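Local coordinates for envelope glycoprotein (Bourbon virus, PDB 5ZKX), which probably drives fusion of the viral and host membranes as a class III fusion protein related to baculovirus gp64, here captured in its trimeric postfusion form, at residues L28-T33 / Y258-Q263. Residues are numbered along the deposited sequence; the frame is centred on the assembly and turned at random.
Sequences LQIKVT and YKNEKQ
Thr33 and Lys259 form an antiparallel, hydrogen-bonded beta pair where strand 26-36 pairs with strand 256-260. The pairing joins strands more than 220 residues apart in sequence and sets 26-36 between 200-210 and 256-260 in a mixed sheet of this gp64-family protein. Thr33 N donates to Lys259 O at 2.8 Å, and Lys259 N returns a bond to Thr33 O at 3.0 Å. The short strands run at 120° to each other, well short of antiparallel, so regular pairing is brief: toward Lys31 and Ile30 the strands diverge, and side chains take over.

Val32 and Tyr258 supply the apolar part. The beta-branched valine suits an extended strand, and Val32 CG2 reaches the edge of the tyrosine ring, 4.2 Å from Tyr258 CD2. Phe245 of strand 241-245 packs against both residues. The ring carries its hydroxyl onward to a hydrogen bond with Asp238, which lets tyrosine combine a greasy flank with a satisfied polar end. Lys259 stays extended and leads away from strand 26-36, its ammonium hydrogen-bonded to the carbonyl of Asn266 and making a cation-pi contact with Phe250.

On the Thr33 side, Glu261, a little farther along the chain, turns its side chain toward strand 26-36. Glu261 OE2 lies 3.4 Å from Lys31 CD, the two side chains crossing at a slant. Its charged ammonium suits lysine to this exposed place, while the stem offers CG, CD and CE for the carboxylate oxygen to rest on; Lys31 NZ, 4.2 Å from Glu261 OE2, is too far for a salt bridge but probably still favours the negative charge. Threonine provides a short hydroxyl beside the backbone: with OG1 anti to the carbonyl carbon (chi1 -78°), Thr33 OG1 donates at 2.6 Å to the anti lone pair of Glu261 OE1, in a carboxylate poorly ordered enough that its placement is approximate.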
loop_
_atom_site.group_PDB
_atom_site.type_symbol
_atom_site.label_atom_id
_atom_site.label_comp_id
_atom_site.label_asym_id
_atom_site.label_seq_id
_atom_site.Cartn_x
_atom_site.Cartn_y
_atom_site.Cartn_z
ATOM N N LEU A 28 -8.789 -1.734 -27.775
ATOM C CA LEU A 28 -8.984 -3.085 -28.274
ATOM C C LEU A 28 -9.867 -3.875 -27.321
ATOM O O LEU A 28 -9.798 -3.701 -26.100
ATOM C CB LEU A 28 -7.646 -3.808 -28.448
ATOM C CG LEU A 28 -6.839 -3.496 -29.707
ATOM C CD1 LEU A 28 -5.394 -3.893 -29.501
ATOM C CD2 LEU A 28 -7.429 -4.212 -30.914
ATOM N N GLN A 29 -10.702 -4.735 -27.888
ATOM C CA GLN A 29 -11.418 -5.765 -27.144
ATOM C C GLN A 29 -10.726 -7.075 -27.496
ATOM O O GLN A 29 -10.907 -7.608 -28.595
ATOM C CB GLN A 29 -12.899 -5.789 -27.502
ATOM C CG GLN A 29 -13.652 -4.538 -27.110
ATOM C CD GLN A 29 -14.121 -4.570 -25.672
ATOM O OE1 GLN A 29 -14.074 -5.609 -25.014
ATOM N NE2 GLN A 29 -14.577 -3.427 -25.172
ATOM N N ILE A 30 -9.918 -7.581 -26.571
ATOM C CA ILE A 30 -9.081 -8.748 -26.827
ATOM C C ILE A 30 -9.809 -9.997 -26.349
ATOM O O ILE A 30 -10.180 -10.105 -25.175
ATOM C CB ILE A 30 -7.712 -8.603 -26.151
ATOM C CG1 ILE A 30 -6.957 -7.419 -26.761
ATOM C CG2 ILE A 30 -6.908 -9.885 -26.296
ATOM C CD1 ILE A 30 -5.513 -7.320 -26.331
ATOM N N LYS A 31 -10.013 -10.942 -27.263
ATOM C CA LYS A 31 -10.713 -12.183 -26.955
ATOM C C LYS A 31 -9.745 -13.159 -26.300
ATOM O O LYS A 31 -8.719 -13.514 -26.890
ATOM C CB LYS A 31 -11.307 -12.774 -28.231
ATOM C CG LYS A 31 -12.318 -13.881 -28.017
ATOM C CD LYS A 31 -12.730 -14.474 -29.351
ATOM C CE LYS A 31 -13.902 -15.429 -29.208
ATOM N NZ LYS A 31 -14.264 -16.043 -30.518
ATOM N N VAL A 32 -10.066 -13.591 -25.079
ATOM C CA VAL A 32 -9.174 -14.421 -24.282
ATOM C C VAL A 32 -9.962 -15.569 -23.664
ATOM O O VAL A 32 -11.180 -15.497 -23.483
ATOM C CB VAL A 32 -8.464 -13.616 -23.166
ATOM C CG1 VAL A 32 -7.622 -12.496 -23.751
ATOM C CG2 VAL A 32 -9.483 -13.060 -22.178
ATOM N N THR A 33 -9.242 -16.639 -23.346
ATOM C CA THR A 33 -9.740 -17.661 -22.437
ATOM C C THR A 33 -9.234 -17.325 -21.038
ATOM O O THR A 33 -8.027 -17.154 -20.834
ATOM C CB THR A 33 -9.286 -19.054 -22.869
ATOM O OG1 THR A 33 -10.102 -19.504 -23.959
ATOM C CG2 THR A 33 -9.414 -20.038 -21.717
ATOM N N TYR A 258 -4.958 -15.340 -18.241
ATOM C CA TYR A 258 -5.546 -14.822 -19.470
ATOM C C TYR A 258 -4.723 -15.309 -20.650
ATOM O O TYR A 258 -3.557 -14.928 -20.795
ATOM C CB TYR A 258 -5.600 -13.294 -19.454
ATOM C CG TYR A 258 -6.405 -12.719 -18.314
ATOM C CD1 TYR A 258 -5.791 -12.332 -17.130
ATOM C CD2 TYR A 258 -7.777 -12.558 -18.424
ATOM C CE1 TYR A 258 -6.523 -11.805 -16.086
ATOM C CE2 TYR A 258 -8.517 -12.032 -17.387
ATOM C CZ TYR A 258 -7.887 -11.656 -16.220
ATOM O OH TYR A 258 -8.622 -11.130 -15.184
ATOM N N LYS A 259 -5.325 -16.141 -21.493
ATOM C CA LYS A 259 -4.663 -16.646 -22.684
ATOM C C LYS A 259 -5.386 -16.136 -23.918
ATOM O O LYS A 259 -6.602 -16.304 -24.051
ATOM C CB LYS A 259 -4.611 -18.174 -22.705
ATOM C CG LYS A 259 -3.618 -18.715 -23.724
ATOM C CD LYS A 259 -3.584 -20.225 -23.720
ATOM C CE LYS A 259 -2.275 -20.738 -24.281
ATOM N NZ LYS A 259 -2.382 -22.150 -24.735
ATOM N N ASN A 260 -4.633 -15.513 -24.810
ATOM C CA ASN A 260 -5.183 -15.051 -26.070
ATOM C C ASN A 260 -5.413 -16.241 -26.988
ATOM O O ASN A 260 -4.464 -16.951 -27.338
ATOM C CB ASN A 260 -4.226 -14.051 -26.713
ATOM C CG ASN A 260 -4.844 -13.308 -27.873
ATOM O OD1 ASN A 260 -6.063 -13.224 -27.993
ATOM N ND2 ASN A 260 -4.002 -12.766 -28.741
ATOM N N GLU A 261 -6.668 -16.481 -27.363
ATOM C CA GLU A 261 -6.911 -17.312 -28.530
ATOM C C GLU A 261 -6.170 -16.697 -29.711
ATOM O O GLU A 261 -5.840 -15.508 -29.699
ATOM C CB GLU A 261 -8.409 -17.430 -28.801
ATOM C CG GLU A 261 -9.103 -18.430 -27.887
ATOM C CD GLU A 261 -10.399 -17.900 -27.311
ATOM O OE1 GLU A 261 -10.757 -18.300 -26.182
ATOM O OE2 GLU A 261 -11.059 -17.084 -27.985
ATOM N N LYS A 262 -5.911 -17.505 -30.746
ATOM C CA LYS A 262 -4.795 -17.173 -31.629
ATOM C C LYS A 262 -3.532 -17.207 -30.778
ATOM O O LYS A 262 -3.048 -16.151 -30.358
ATOM C CB LYS A 262 -4.952 -15.814 -32.330
ATOM C CG LYS A 262 -6.069 -15.738 -33.354
ATOM C CD LYS A 262 -5.719 -16.523 -34.602
ATOM C CE LYS A 262 -6.709 -17.650 -34.824
ATOM N NZ LYS A 262 -6.260 -18.579 -35.898
ATOM N N GLN A 263 -2.992 -18.416 -30.552
ATOM C CA GLN A 263 -2.275 -18.906 -29.369
ATOM C C GLN A 263 -3.195 -19.646 -28.408
ATOM O O GLN A 263 -2.812 -19.911 -27.266
ATOM C CB GLN A 263 -1.569 -17.787 -28.600
ATOM C CG GLN A 263 -0.145 -17.529 -29.044
ATOM C CD GLN A 263 -0.024 -16.274 -29.877
ATOM O OE1 GLN A 263 -0.573 -15.228 -29.529
ATOM N NE2 GLN A 263 0.698 -16.371 -30.988
#